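Local coordinates for protein beta subunit of a putative Aromatic-ring-hydroxylating dioxygenase (Novosphingobium aromaticivorans DSM 12444, PDB 3EBY) that probably serves as the beta subunit of an aromatic-ring-hydroxylating dioxygenase, an enzyme type that adds dioxygen to aromatic rings, at residues A[17-22]-A[144-149]. Numbering follows the deposited sequence. Where two conformers were deposited one is given.
Sequences DDFNAA and KSRTCI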
# COMPACT_ATOMS: atom_id res chain seq x y z
N ASP A 17 -11.48 -5.47 2.99
CA ASP A 17 -10.07 -5.19 3.17
C ASP A 17 -9.29 -6.43 3.72
O ASP A 17 -8.20 -6.72 3.25
CB ASP A 17 -9.85 -3.97 4.06
CG ASP A 17 -10.22 -2.64 3.37
OD1 ASP A 17 -10.08 -2.54 2.13
OD2 ASP A 17 -10.58 -1.68 4.10
N ASP A 18 -9.89 -7.19 4.64
CA ASP A 18 -9.29 -8.44 5.14
C ASP A 18 -9.14 -9.46 4.00
O ASP A 18 -8.07 -10.06 3.81
CB ASP A 18 -10.17 -9.06 6.23
CG ASP A 18 -10.05 -8.37 7.57
OD1 ASP A 18 -9.15 -7.55 7.79
OD2 ASP A 18 -10.84 -8.76 8.47
N PHE A 19 -10.20 -9.61 3.20
CA PHE A 19 -10.16 -10.49 2.04
C PHE A 19 -8.97 -10.13 1.13
O PHE A 19 -8.19 -11.00 0.74
CB PHE A 19 -11.48 -10.37 1.24
CG PHE A 19 -11.52 -11.23 -0.00
CD1 PHE A 19 -10.86 -10.83 -1.15
CD2 PHE A 19 -12.12 -12.49 0.02
CE1 PHE A 19 -10.84 -11.61 -2.27
CE2 PHE A 19 -12.09 -13.31 -1.11
CZ PHE A 19 -11.43 -12.87 -2.26
N ASN A 20 -8.82 -8.84 0.80
CA ASN A 20 -7.74 -8.43 -0.12
C ASN A 20 -6.34 -8.70 0.47
O ASN A 20 -5.46 -9.17 -0.25
CB ASN A 20 -7.90 -6.96 -0.54
CG ASN A 20 -8.97 -6.77 -1.62
OD1 ASN A 20 -9.36 -7.74 -2.27
ND2 ASN A 20 -9.55 -5.56 -1.70
N ALA A 21 -6.16 -8.43 1.76
CA ALA A 21 -4.87 -8.70 2.42
C ALA A 21 -4.49 -10.18 2.30
O ALA A 21 -3.38 -10.52 1.88
CB ALA A 21 -4.91 -8.25 3.88
N ALA A 22 -5.46 -11.07 2.57
CA ALA A 22 -5.24 -12.51 2.53
C ALA A 22 -5.11 -13.03 1.10
O ALA A 22 -4.35 -13.93 0.86
CB ALA A 22 -6.39 -13.21 3.23
N LYS A 144 -17.68 -12.99 -6.41
CA LYS A 144 -18.55 -13.34 -7.56
C LYS A 144 -17.82 -13.01 -8.88
O LYS A 144 -17.81 -13.81 -9.85
CB LYS A 144 -19.87 -12.59 -7.47
CG LYS A 144 -20.82 -12.84 -8.64
CD LYS A 144 -21.19 -14.29 -8.79
CE LYS A 144 -22.31 -14.50 -9.82
NZ LYS A 144 -22.69 -15.94 -9.88
N SER A 145 -17.23 -11.82 -8.94
CA SER A 145 -16.42 -11.44 -10.09
C SER A 145 -15.29 -10.50 -9.72
O SER A 145 -15.45 -9.60 -8.89
CB SER A 145 -17.27 -10.81 -11.19
OG SER A 145 -17.78 -9.55 -10.80
N ARG A 146 -14.15 -10.72 -10.35
CA ARG A 146 -12.95 -9.82 -10.21
C ARG A 146 -12.37 -9.58 -11.58
O ARG A 146 -11.98 -10.53 -12.31
CB ARG A 146 -11.91 -10.42 -9.27
CG ARG A 146 -10.49 -9.79 -9.34
CD ARG A 146 -9.67 -9.99 -8.05
NE ARG A 146 -10.16 -9.09 -6.98
CZ ARG A 146 -9.64 -9.00 -5.76
NH1 ARG A 146 -8.58 -9.73 -5.42
NH2 ARG A 146 -10.12 -8.12 -4.91
N THR A 147 -12.28 -8.30 -11.92
CA THR A 147 -11.63 -7.87 -13.12
C THR A 147 -10.39 -7.05 -12.71
O THR A 147 -10.50 -6.10 -11.96
CB THR A 147 -12.57 -6.99 -13.99
OG1 THR A 147 -13.73 -7.74 -14.39
CG2 THR A 147 -11.83 -6.47 -15.23
N CYS A 148 -9.23 -7.49 -13.17
CA CYS A 148 -7.97 -6.79 -12.89
C CYS A 148 -7.67 -5.92 -14.09
O CYS A 148 -7.33 -6.43 -15.17
CB CYS A 148 -6.83 -7.81 -12.70
SG CYS A 148 -7.16 -9.13 -11.49
N ILE A 149 -7.96 -4.63 -13.95
CA ILE A 149 -7.78 -3.66 -15.04
C ILE A 149 -6.36 -3.04 -14.95
O ILE A 149 -6.06 -2.29 -14.00
CB ILE A 149 -8.86 -2.52 -14.98
CG1 ILE A 149 -10.28 -3.09 -14.98
CG2 ILE A 149 -8.64 -1.53 -16.18
CD1 ILE A 149 -11.38 -2.04 -14.98
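Among residues 144-149 of strand 142-150, only the buried arginine R146 reaches residues 17-22 of helix 8-28, and it spans a wide gap: the nearest CA atoms of the two segments, those of N20 and R146, are 11.4 Å from each other. The strand belongs to the curved mixed sheet of the NTF2-like, cone-shaped fold of ring-hydroxylating dioxygenase beta subunits, and R146 reaches from it to the long N-terminal helix. CG leaves anti to the backbone N (chi1 164°), and the chain runs on before bending at chi3, which delivers the guanidinium to the amide of N20. There R146 NH2 donates a nearly straight hydrogen bond of 2.8 Å to N20 OD1, with an N-H...O angle of 168°. The oxygen lies in the guanidinium plane, whereas NH2 is tilted 25° from the carbonyl plane of the amide. F19, one residue earlier on the helix, brings its ring up with the edge toward the arginine, CE1 standing 4.3 Å from R146 NH1; this ring also meets F134 edge-to-face. Further grips fix the guanidinium: NE forms a salt bridge with D132, whose carboxylate probably offsets the buried positive charge, and the rings of Y130 and Y23 add cation-pi stabilisation. N20 turns its carbonyl oxygen, OD1, to the arginine, while its amide nitrogen, ND2, stays 4.1 Å from R146 NH2.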